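Pyroglutatmate porin OPDO (Pseudomonas aeruginosa, PDB 2Y0K) probably acts as an outer-membrane porin, a beta-barrel of the OprD family that lets small solutes, perhaps pyroglutamate, cross the membrane. Local coordinates at residues Gly265-Ser270 with Tyr284-Ile289; Leu230-Ala235 with Asp245-Gly250; Asn296-Ser301 with Gly327-Arg332; Met321-Ser326 with Glu342-Leu347. One frame throughout, in Å; residues are numbered along the deposited sequence.

Contact 1 of 4, residues Gly265-Ser270 with Tyr284-Ile289. With C8E ((hydroxyethyloxy)tri(ethyloxy)octane), chain F.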
# COMPACT_ATOMS: atom_id res chain seq x y z
N GLY A 265 -14.40 7.76 8.61
CA GLY A 265 -14.48 7.21 7.27
C GLY A 265 -15.78 6.49 7.02
O GLY A 265 -16.37 5.86 7.91
N TYR A 266 -16.25 6.58 5.78
CA TYR A 266 -17.42 5.84 5.37
C TYR A 266 -17.16 5.13 4.05
O TYR A 266 -16.64 5.73 3.11
CB TYR A 266 -18.65 6.76 5.26
CG TYR A 266 -19.86 6.02 4.73
CD1 TYR A 266 -20.65 5.25 5.57
CD2 TYR A 266 -20.19 6.08 3.39
CE1 TYR A 266 -21.75 4.56 5.08
CE2 TYR A 266 -21.28 5.40 2.89
CZ TYR A 266 -22.06 4.65 3.74
OH TYR A 266 -23.15 3.97 3.23
N GLN A 267 -17.56 3.86 3.98
CA GLN A 267 -17.33 3.03 2.80
C GLN A 267 -18.55 2.15 2.47
O GLN A 267 -19.20 1.60 3.36
CB GLN A 267 -16.09 2.17 3.04
CG GLN A 267 -15.59 1.34 1.86
CD GLN A 267 -14.15 0.83 2.08
OE1 GLN A 267 -13.19 1.61 1.96
NE2 GLN A 267 -14.00 -0.46 2.42
N ARG A 268 -18.86 2.03 1.19
CA ARG A 268 -19.97 1.20 0.75
C ARG A 268 -19.61 0.48 -0.53
O ARG A 268 -19.25 1.10 -1.54
CB ARG A 268 -21.26 2.04 0.59
CG ARG A 268 -22.45 1.34 -0.12
CD ARG A 268 -22.91 0.04 0.56
NE ARG A 268 -24.38 -0.07 0.57
CZ ARG A 268 -25.11 -0.94 -0.14
NH1 ARG A 268 -24.53 -1.83 -0.93
NH2 ARG A 268 -26.44 -0.92 -0.04
N ILE A 269 -19.68 -0.84 -0.48
CA ILE A 269 -19.36 -1.66 -1.63
C ILE A 269 -20.70 -2.17 -2.21
O ILE A 269 -21.60 -2.52 -1.46
CB ILE A 269 -18.37 -2.81 -1.23
CG1 ILE A 269 -16.91 -2.36 -1.33
CG2 ILE A 269 -18.53 -3.99 -2.14
CD1 ILE A 269 -16.49 -1.16 -0.51
N SER A 270 -20.83 -2.16 -3.54
CA SER A 270 -22.09 -2.46 -4.22
C SER A 270 -21.92 -3.40 -5.42
O SER A 270 -20.81 -3.57 -5.94
CB SER A 270 -22.76 -1.18 -4.72
OG SER A 270 -23.45 -0.53 -3.68
N TYR A 284 -7.16 0.38 -2.61
CA TYR A 284 -7.23 1.80 -2.29
C TYR A 284 -8.60 2.14 -1.70
O TYR A 284 -9.33 3.01 -2.20
CB TYR A 284 -6.91 2.64 -3.53
CG TYR A 284 -6.51 4.06 -3.24
CD1 TYR A 284 -5.44 4.35 -2.39
CD2 TYR A 284 -7.18 5.13 -3.84
CE1 TYR A 284 -5.07 5.67 -2.13
CE2 TYR A 284 -6.82 6.44 -3.60
CZ TYR A 284 -5.77 6.71 -2.75
OH TYR A 284 -5.43 8.03 -2.51
N LEU A 285 -8.95 1.44 -0.63
CA LEU A 285 -10.22 1.61 0.05
C LEU A 285 -10.00 2.43 1.32
O LEU A 285 -9.04 2.18 2.05
CB LEU A 285 -10.79 0.22 0.41
CG LEU A 285 -11.15 -0.65 -0.79
CD1 LEU A 285 -11.53 -2.07 -0.34
CD2 LEU A 285 -12.29 -0.01 -1.56
N VAL A 286 -10.85 3.40 1.59
CA VAL A 286 -10.60 4.24 2.77
C VAL A 286 -10.65 3.48 4.10
O VAL A 286 -10.06 3.93 5.08
CB VAL A 286 -11.52 5.48 2.86
CG1 VAL A 286 -11.42 6.30 1.57
CG2 VAL A 286 -12.95 5.09 3.17
N ASN A 287 -11.36 2.35 4.14
CA ASN A 287 -11.47 1.56 5.37
C ASN A 287 -10.63 0.28 5.33
O ASN A 287 -10.88 -0.66 6.09
CB ASN A 287 -12.94 1.23 5.69
CG ASN A 287 -13.72 2.46 6.14
OD1 ASN A 287 -14.96 2.44 6.16
ND2 ASN A 287 -13.01 3.52 6.50
N PHE A 288 -9.64 0.25 4.45
CA PHE A 288 -8.63 -0.80 4.43
C PHE A 288 -7.70 -0.57 5.61
O PHE A 288 -7.10 0.50 5.74
CB PHE A 288 -7.86 -0.76 3.10
CG PHE A 288 -6.61 -1.62 3.08
CD1 PHE A 288 -6.68 -2.99 3.34
CD2 PHE A 288 -5.38 -1.06 2.77
CE1 PHE A 288 -5.53 -3.78 3.31
CE2 PHE A 288 -4.22 -1.83 2.73
CZ PHE A 288 -4.28 -3.18 3.00
N ILE A 289 -7.58 -1.54 6.50
CA ILE A 289 -6.77 -1.34 7.69
C ILE A 289 -5.83 -2.54 7.91
O ILE A 289 -5.47 -3.21 6.93
CB ILE A 289 -7.64 -1.04 8.92
CG1 ILE A 289 -8.65 -2.17 9.17
CG2 ILE A 289 -8.38 0.28 8.73
CD1 ILE A 289 -9.44 -1.95 10.41
O9 C8E F . -20.09 13.55 1.36
C10 C8E F . -19.52 12.55 2.18
C11 C8E F . -20.48 11.37 2.31
O12 C8E F . -20.05 10.54 3.37
C13 C8E F . -21.12 10.09 4.18
C14 C8E F . -21.98 9.12 3.38
O15 C8E F . -23.21 8.89 4.04
C16 C8E F . -23.11 7.94 5.08
C17 C8E F . -24.40 7.12 5.14
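Gln267 of the strand puts one side-chain oxygen, OE1, into the tight turn Leu285-Phe288 of the loop. Gln267 OE1 accepts a hydrogen bond from the backbone N of Asn287 at 2.9 Å, with an N-H...O angle of 164°. The donor stands above the amide carbonyl plane, 47° out of it. The N of Val286 lies nearly as close to OE1, but its angle is too poor for a hydrogen bond. CG of Gln267 is anti to the backbone N (chi1 -173°) and the chain runs on extended, which carries the amide across to the turn. NE2 of the same amide is bonded to the backbone O atoms of Asp293 and Phe294.

Leu285 crosses Gln267 at about a right angle, its CB 3.2 Å from Gln267 OE1. Asn287 slides past Gln267 in the opposite direction, and Asn287 OD1 sits 3.3 Å from Gln267 CB. This OD1 is hydrogen-bonded to Ser301 OG on the adjacent strand. On the other side of the strand, Tyr266 carries detergent carbon C16 over the centre of its ring.

The turn is of type I. The arrangement is that of a porin loop folded inward against the barrel wall, with detergent on the wall's outer surface.

Contact 2 of 4, residues Leu230-Ala235 with Asp245-Gly250. With C8E ((hydroxyethyloxy)tri(ethyloxy)octane), chain E.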
# COMPACT_ATOMS: atom_id res chain seq x y z
N LEU A 230 -12.65 11.79 -1.14
CA LEU A 230 -13.78 11.07 -1.73
C LEU A 230 -13.31 10.12 -2.83
O LEU A 230 -12.53 10.52 -3.70
CB LEU A 230 -14.79 12.05 -2.33
CG LEU A 230 -15.31 13.15 -1.41
CD1 LEU A 230 -16.28 14.04 -2.19
CD2 LEU A 230 -15.99 12.58 -0.15
N ARG A 231 -13.80 8.89 -2.80
CA ARG A 231 -13.40 7.89 -3.78
C ARG A 231 -14.59 7.15 -4.39
O ARG A 231 -15.53 6.76 -3.68
CB ARG A 231 -12.45 6.88 -3.14
CG ARG A 231 -11.29 7.54 -2.42
CD ARG A 231 -10.29 6.53 -1.89
NE ARG A 231 -9.29 7.18 -1.05
CZ ARG A 231 -8.41 6.53 -0.29
NH1 ARG A 231 -8.39 5.20 -0.27
NH2 ARG A 231 -7.54 7.22 0.44
N PHE A 232 -14.54 6.95 -5.70
CA PHE A 232 -15.52 6.10 -6.38
C PHE A 232 -14.83 5.27 -7.45
O PHE A 232 -14.11 5.82 -8.29
CB PHE A 232 -16.63 6.93 -7.02
CG PHE A 232 -17.74 6.09 -7.58
CD1 PHE A 232 -18.67 5.48 -6.74
CD2 PHE A 232 -17.85 5.87 -8.94
CE1 PHE A 232 -19.69 4.70 -7.25
CE2 PHE A 232 -18.88 5.08 -9.46
CZ PHE A 232 -19.80 4.50 -8.62
N ALA A 233 -15.04 3.96 -7.39
CA ALA A 233 -14.44 3.05 -8.36
C ALA A 233 -15.48 2.05 -8.86
O ALA A 233 -16.27 1.52 -8.07
CB ALA A 233 -13.25 2.30 -7.75
N ARG A 234 -15.48 1.80 -10.16
CA ARG A 234 -16.37 0.79 -10.69
C ARG A 234 -15.55 -0.23 -11.44
O ARG A 234 -14.64 0.13 -12.17
CB ARG A 234 -17.40 1.43 -11.64
CG ARG A 234 -18.45 0.43 -12.18
CD ARG A 234 -19.31 1.05 -13.29
NE ARG A 234 -20.49 0.24 -13.59
CZ ARG A 234 -21.59 0.72 -14.18
NH1 ARG A 234 -21.65 2.00 -14.54
NH2 ARG A 234 -22.63 -0.07 -14.41
N ALA A 235 -15.89 -1.51 -11.28
CA ALA A 235 -15.25 -2.58 -12.04
C ALA A 235 -16.26 -3.47 -12.78
O ALA A 235 -17.39 -3.66 -12.32
CB ALA A 235 -14.35 -3.42 -11.13
N ASP A 245 -19.52 -7.39 -11.54
CA ASP A 245 -20.02 -6.06 -11.30
C ASP A 245 -19.67 -5.60 -9.89
O ASP A 245 -20.07 -6.23 -8.90
CB ASP A 245 -21.54 -6.04 -11.49
CG ASP A 245 -22.17 -4.74 -11.00
OD1 ASP A 245 -21.57 -3.66 -11.19
OD2 ASP A 245 -23.29 -4.80 -10.43
N ASN A 246 -18.93 -4.51 -9.78
CA ASN A 246 -18.64 -3.96 -8.46
C ASN A 246 -18.52 -2.45 -8.46
O ASN A 246 -18.00 -1.86 -9.42
CB ASN A 246 -17.38 -4.57 -7.84
CG ASN A 246 -16.90 -3.79 -6.61
OD1 ASN A 246 -16.08 -2.87 -6.72
ND2 ASN A 246 -17.42 -4.16 -5.45
N ARG A 247 -18.99 -1.84 -7.38
CA ARG A 247 -18.81 -0.42 -7.15
C ARG A 247 -18.36 -0.19 -5.70
O ARG A 247 -18.80 -0.88 -4.77
CB ARG A 247 -20.11 0.33 -7.45
CG ARG A 247 -20.60 0.08 -8.87
CD ARG A 247 -22.09 0.32 -9.01
NE ARG A 247 -22.38 1.76 -9.08
CZ ARG A 247 -22.74 2.40 -10.19
NH1 ARG A 247 -22.86 1.73 -11.33
NH2 ARG A 247 -22.97 3.71 -10.16
N ALA A 248 -17.48 0.79 -5.52
CA ALA A 248 -16.99 1.12 -4.20
C ALA A 248 -16.87 2.61 -4.02
O ALA A 248 -16.14 3.29 -4.75
CB ALA A 248 -15.64 0.44 -3.93
N PHE A 249 -17.58 3.12 -3.03
CA PHE A 249 -17.55 4.52 -2.70
C PHE A 249 -16.90 4.69 -1.33
O PHE A 249 -17.21 3.94 -0.40
CB PHE A 249 -18.97 5.09 -2.67
CG PHE A 249 -19.08 6.37 -1.91
CD1 PHE A 249 -18.47 7.53 -2.37
CD2 PHE A 249 -19.80 6.43 -0.72
CE1 PHE A 249 -18.58 8.71 -1.66
CE2 PHE A 249 -19.90 7.62 -0.01
CZ PHE A 249 -19.29 8.76 -0.49
N GLY A 250 -15.99 5.65 -1.22
CA GLY A 250 -15.35 5.92 0.05
C GLY A 250 -15.29 7.40 0.36
O GLY A 250 -15.09 8.22 -0.52
C1 C8E E . -22.77 7.20 -3.94
C2 C8E E . -22.28 8.34 -4.84
C3 C8E E . -20.80 8.19 -5.17
C4 C8E E . -19.98 9.45 -4.86
C5 C8E E . -18.86 9.67 -5.88
C6 C8E E . -18.09 10.97 -5.67
C7 C8E E . -16.71 10.89 -6.34
C8 C8E E . -16.05 12.26 -6.51
O9 C8E E . -15.09 12.25 -7.56
C10 C8E E . -15.33 13.27 -8.51
C11 C8E E . -14.24 13.20 -9.57
O12 C8E E . -13.86 14.49 -10.00
O HOH W 1 -20.16 -2.57 -12.94
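Strands 230-235 and 245-250 run antiparallel at 178°, their axes 4.5 Å apart, and six backbone hydrogen bonds join the pairs Arg231-Gly250, Ala233-Ala248 and Ala235-Asn246. They belong to a beta hairpin of the porin barrel wall. Arg231, Ala233, Ala235, Asn246 and Ala248 point to one face, where loop residues Tyr275 and Pro276 cover Ala248 and Ala235.

Phe232, Arg234, Arg247 and Phe249 lie on the other face, probably turned outward. Phe232 turns an edge to Arg247: CZ is 3.6 Å from Arg247 NH2, and the ring and guanidinium planes are 66° apart. Arg247 bends at chi3, and its NH1 comes over the centre of the Arg234 guanidinium, 3.3 Å from Arg234 CZ. The two guanidinium planes are 59° apart, so this is not a parallel stack. Water 1 lies at the edge of the Arg234 group. It accepts from Arg234 NE and donates to Ala235 O and to Asp245 OD1.

The detergent tail runs along the aromatic part. Its C4 is 3.5 Å from Phe249 CD1, and C5 is 3.7 Å from Phe232 CB.

Two arginines this close probably repel each other. The water-linked carboxylate of Asp245 may ease that cost. The face thus passes from a detergent-covered aromatic part to a charged part with a bound water, consistent with the edge of the membrane zone.

Contact 3 of 4, residues Asn296-Ser301 with Gly327-Arg332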
# COMPACT_ATOMS: atom_id res chain seq x y z
N ASN A 296 -16.09 -6.52 1.13
CA ASN A 296 -16.95 -7.68 0.87
C ASN A 296 -18.22 -7.28 0.15
O ASN A 296 -18.65 -6.12 0.22
CB ASN A 296 -17.35 -8.38 2.17
CG ASN A 296 -16.19 -9.05 2.86
OD1 ASN A 296 -15.75 -10.14 2.45
ND2 ASN A 296 -15.67 -8.41 3.90
N VAL A 297 -18.84 -8.25 -0.53
CA VAL A 297 -20.06 -7.98 -1.27
C VAL A 297 -21.04 -7.19 -0.39
O VAL A 297 -21.31 -7.58 0.75
CB VAL A 297 -20.73 -9.28 -1.77
CG1 VAL A 297 -22.03 -8.97 -2.52
CG2 VAL A 297 -19.76 -10.05 -2.67
N ASP A 298 -21.52 -6.06 -0.92
CA ASP A 298 -22.55 -5.25 -0.27
C ASP A 298 -22.14 -4.56 1.04
O ASP A 298 -22.95 -3.84 1.62
CB ASP A 298 -23.82 -6.07 -0.04
CG ASP A 298 -24.62 -6.22 -1.31
OD1 ASP A 298 -24.43 -5.37 -2.21
OD2 ASP A 298 -25.44 -7.18 -1.38
N GLU A 299 -20.90 -4.76 1.46
CA GLU A 299 -20.42 -4.24 2.74
C GLU A 299 -20.52 -2.72 2.90
O GLU A 299 -20.13 -1.94 2.02
CB GLU A 299 -19.00 -4.69 3.02
CG GLU A 299 -18.56 -4.37 4.44
CD GLU A 299 -17.48 -5.29 4.96
OE1 GLU A 299 -16.74 -5.91 4.14
OE2 GLU A 299 -17.38 -5.43 6.20
N ARG A 300 -21.05 -2.31 4.04
CA ARG A 300 -21.11 -0.91 4.41
C ARG A 300 -20.35 -0.79 5.71
O ARG A 300 -20.53 -1.61 6.61
CB ARG A 300 -22.56 -0.46 4.57
CG ARG A 300 -22.73 0.79 5.42
CD ARG A 300 -24.21 1.13 5.56
NE ARG A 300 -24.93 0.06 6.26
CZ ARG A 300 -26.25 -0.09 6.24
NH1 ARG A 300 -27.01 0.75 5.55
NH2 ARG A 300 -26.81 -1.08 6.92
N SER A 301 -19.48 0.21 5.81
CA SER A 301 -18.61 0.32 6.98
C SER A 301 -18.34 1.76 7.35
O SER A 301 -18.43 2.66 6.52
CB SER A 301 -17.28 -0.40 6.71
OG SER A 301 -16.58 0.17 5.60
N GLY A 327 -18.50 -2.99 10.05
CA GLY A 327 -19.17 -3.23 8.79
C GLY A 327 -20.43 -4.07 8.95
O GLY A 327 -20.50 -4.94 9.84
N ASP A 328 -21.42 -3.81 8.10
CA ASP A 328 -22.63 -4.62 8.05
C ASP A 328 -23.16 -4.65 6.62
O ASP A 328 -22.50 -4.14 5.69
CB ASP A 328 -23.71 -4.10 9.02
CG ASP A 328 -24.16 -2.68 8.68
OD1 ASP A 328 -23.66 -2.09 7.69
OD2 ASP A 328 -25.04 -2.14 9.38
N ASN A 329 -24.34 -5.23 6.45
CA ASN A 329 -24.95 -5.41 5.13
C ASN A 329 -24.22 -6.42 4.26
O ASN A 329 -24.51 -6.55 3.08
CB ASN A 329 -25.09 -4.08 4.39
CG ASN A 329 -26.16 -4.13 3.29
OD1 ASN A 329 -27.31 -4.51 3.55
ND2 ASN A 329 -25.78 -3.76 2.07
N VAL A 330 -23.27 -7.16 4.83
CA VAL A 330 -22.51 -8.11 4.02
C VAL A 330 -23.38 -9.27 3.51
O VAL A 330 -24.22 -9.80 4.24
CB VAL A 330 -21.26 -8.64 4.76
CG1 VAL A 330 -20.49 -9.62 3.88
CG2 VAL A 330 -20.35 -7.47 5.16
N ALA A 331 -23.16 -9.65 2.25
CA ALA A 331 -23.95 -10.70 1.63
C ALA A 331 -23.56 -12.09 2.13
O ALA A 331 -22.39 -12.48 2.07
CB ALA A 331 -23.83 -10.63 0.10
N ARG A 332 -24.55 -12.82 2.63
CA ARG A 332 -24.40 -14.23 2.98
C ARG A 332 -25.49 -14.97 2.24
O ARG A 332 -26.65 -14.99 2.66
CB ARG A 332 -24.56 -14.44 4.48
CG ARG A 332 -23.71 -13.52 5.33
CD ARG A 332 -23.52 -14.06 6.73
NE ARG A 332 -24.74 -13.98 7.53
CZ ARG A 332 -24.89 -14.55 8.72
NH1 ARG A 332 -23.88 -15.23 9.26
NH2 ARG A 332 -26.03 -14.44 9.38
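Arg300 meets Asp328 side-on, with one nitrogen for each carboxylate oxygen, where two neighbouring strands of the porin barrel pair in a beta hairpin. Arg300 NE binds Asp328 OD1 at 2.9 Å, nearly straight at 168°. OD1 lies close to the guanidinium plane and is met on its syn side. The second bond is more skewed: Arg300 NH2 reaches Asp328 OD2 at 3.2 Å from above the carboxylate plane. The two planes are 50° apart. A bend at chi3 of Arg300 (63°) brings NE round to the acid. Two backbone bonds between the same residues hold the strands beneath this salt bridge.

Glu299 and Val330 lie side by side and point the same way, with Val330 CG2 3.6 Å from Glu299 CD. Glu299 OE1 accepts hydrogen bonds from both the backbone N and ND2 of Asn296, which fixes the carboxylate over the type II turn 296-299. Val297 CG1 packs on Ala331 CB.

Asn329 and Val330 face Gly338 on the next strand as a G1 beta bulge. Gly327 fits against Ser301, their CA atoms 4.0 Å apart. From the bulge, Asn329 ND2 donates to Asp298 O of the turn at 2.9 Å.

Contact 4 of 4, residues Met321-Ser326 with Glu342-Leu347. With C8E ((hydroxyethyloxy)tri(ethyloxy)octane), chain G.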
# COMPACT_ATOMS: atom_id res chain seq x y z
N MET A 321 -1.56 5.30 17.62
CA MET A 321 -2.70 5.33 16.72
C MET A 321 -3.71 4.28 17.16
O MET A 321 -3.36 3.16 17.55
CB MET A 321 -2.24 5.06 15.28
CG MET A 321 -3.34 5.16 14.24
SD MET A 321 -4.36 3.68 14.09
CE MET A 321 -3.17 2.48 13.48
N SER A 322 -4.98 4.63 17.13
CA SER A 322 -6.01 3.67 17.45
C SER A 322 -7.17 3.85 16.48
O SER A 322 -7.56 4.98 16.18
CB SER A 322 -6.46 3.86 18.91
OG SER A 322 -7.58 3.04 19.18
N ARG A 323 -7.70 2.75 15.98
CA ARG A 323 -8.83 2.85 15.06
C ARG A 323 -9.81 1.71 15.19
O ARG A 323 -9.47 0.62 15.64
CB ARG A 323 -8.37 3.01 13.61
CG ARG A 323 -7.46 1.91 13.12
CD ARG A 323 -7.01 2.13 11.67
NE ARG A 323 -6.02 1.12 11.32
CZ ARG A 323 -5.16 1.21 10.31
NH1 ARG A 323 -5.17 2.26 9.50
NH2 ARG A 323 -4.28 0.24 10.11
N TYR A 324 -11.04 1.99 14.77
CA TYR A 324 -12.09 0.99 14.83
C TYR A 324 -12.96 1.12 13.59
O TYR A 324 -13.26 2.23 13.12
CB TYR A 324 -12.93 1.17 16.10
CG TYR A 324 -14.07 0.19 16.30
CD1 TYR A 324 -13.86 -1.04 16.92
CD2 TYR A 324 -15.36 0.51 15.90
CE1 TYR A 324 -14.91 -1.93 17.12
CE2 TYR A 324 -16.43 -0.37 16.10
CZ TYR A 324 -16.19 -1.59 16.70
OH TYR A 324 -17.24 -2.46 16.89
N VAL A 325 -13.34 -0.03 13.04
CA VAL A 325 -14.18 -0.09 11.86
C VAL A 325 -15.25 -1.13 12.06
O VAL A 325 -14.96 -2.27 12.45
CB VAL A 325 -13.37 -0.49 10.62
CG1 VAL A 325 -14.23 -0.36 9.36
CG2 VAL A 325 -12.11 0.39 10.50
N SER A 326 -16.48 -0.74 11.78
CA SER A 326 -17.62 -1.64 11.86
C SER A 326 -18.31 -1.76 10.51
O SER A 326 -18.65 -0.75 9.88
CB SER A 326 -18.61 -1.14 12.91
OG SER A 326 -19.69 -2.05 12.99
N GLU A 342 -13.34 -4.51 13.39
CA GLU A 342 -11.91 -4.67 13.64
C GLU A 342 -11.38 -3.49 14.44
O GLU A 342 -11.74 -2.34 14.19
CB GLU A 342 -11.12 -4.81 12.32
CG GLU A 342 -9.60 -5.02 12.52
CD GLU A 342 -8.80 -5.11 11.19
OE1 GLU A 342 -9.39 -5.48 10.14
OE2 GLU A 342 -7.58 -4.83 11.22
N ARG A 343 -10.55 -3.80 15.42
CA ARG A 343 -9.87 -2.78 16.20
C ARG A 343 -8.38 -2.87 15.88
O ARG A 343 -7.84 -3.97 15.83
CB ARG A 343 -10.11 -3.03 17.69
CG ARG A 343 -9.44 -2.01 18.60
CD ARG A 343 -9.40 -2.53 20.03
NE ARG A 343 -10.72 -2.95 20.47
CZ ARG A 343 -11.05 -4.19 20.83
NH1 ARG A 343 -10.14 -5.15 20.84
NH2 ARG A 343 -12.29 -4.46 21.19
N ASN A 344 -7.74 -1.74 15.61
CA ASN A 344 -6.27 -1.70 15.49
C ASN A 344 -5.67 -0.73 16.49
O ASN A 344 -6.22 0.34 16.73
CB ASN A 344 -5.79 -1.26 14.09
CG ASN A 344 -6.26 -2.16 12.96
OD1 ASN A 344 -6.62 -3.32 13.17
ND2 ASN A 344 -6.25 -1.62 11.75
N THR A 345 -4.51 -1.07 17.03
CA THR A 345 -3.74 -0.12 17.82
C THR A 345 -2.26 -0.19 17.43
O THR A 345 -1.66 -1.27 17.43
CB THR A 345 -3.92 -0.39 19.33
OG1 THR A 345 -5.32 -0.49 19.62
CG2 THR A 345 -3.30 0.72 20.16
N ASP A 346 -1.68 0.96 17.08
CA ASP A 346 -0.24 1.08 16.79
C ASP A 346 0.47 1.89 17.88
O ASP A 346 0.12 3.04 18.15
CB ASP A 346 0.01 1.77 15.45
CG ASP A 346 -0.26 0.88 14.26
OD1 ASP A 346 -0.95 -0.15 14.40
OD2 ASP A 346 0.21 1.23 13.16
N LEU A 347 1.48 1.27 18.48
CA LEU A 347 2.34 1.95 19.43
C LEU A 347 3.78 1.88 18.92
O LEU A 347 4.31 0.80 18.68
CB LEU A 347 2.21 1.30 20.81
CG LEU A 347 3.03 1.88 21.97
CD1 LEU A 347 2.73 3.35 22.19
CD2 LEU A 347 2.74 1.09 23.25
O9 C8E G . -12.41 7.58 17.94
C10 C8E G . -11.27 6.84 17.52
C11 C8E G . -10.78 6.01 18.71
O12 C8E G . -10.77 4.63 18.40
C13 C8E G . -11.03 3.88 19.57
C14 C8E G . -10.75 2.41 19.32
O15 C8E G . -11.55 1.64 20.19
C16 C8E G . -12.66 1.12 19.50
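Met321 and Asp346 form a close-packed end of this strand pair. They lie side by side and point the same way. CG of Met321 stands anti to the backbone N (chi1 -176°), and bends at chi2 and chi3 fold the methyl back, so that CE lies 3.4 Å from Asp346 CG. The same CE sits over one face of the Arg323 guanidinium, toward its rim. Arg323 slants across Asn344, and Arg323 CG is 3.7 Å from Asn344 CB. Glu342, on this same face, is held by the backbone N atoms of Ile291 and Gly292 in the loop. Arg305 and Arg364 stand near Arg323 and gather positive charge here.

The opposite face is looser. Ser322 and Thr345 pair without close contact, their hydroxyls OG and OG1 4.2 Å apart. Tyr324 turns a ring edge to Arg343, Tyr324 CD1 lying 4.3 Å from Arg343 CB. Detergent covers part of this face: its C16 is 3.4 Å from Tyr324 CB, and C14 is 3.2 Å from Ser322 OG.

Six backbone hydrogen bonds join the strands, whose axes are 4.6 Å apart. The arrangement is typical of a porin beta hairpin: a mostly polar face, with Arg323, Glu342, Asn344 and Asp346, that probably looks into the barrel, and an outer face partly covered by detergent.

In the fold
Contacts 2, 3 and 4 each pair strands that follow one another in the barrel wall, whereas contact 1 sets a loop against that wall. Contact 1 is the buried one; the others are partly buried. Contacts 1 and 2 meet through strands 260-270 and 245-257, with their centres about 9 Å apart. Strand 260-270 also borders 300-309 of contact 3. Contacts 3 and 4 share strand 318-332, one at its bulged end and one along its regular part. Ile289 of contact 1 packs on Arg323, Val325 and Glu342 of contact 4. Contacts 2 and 4 rest on regular backbone ladders, contact 3 adds a salt bridge, and contact 1 relies on a side-chain amide.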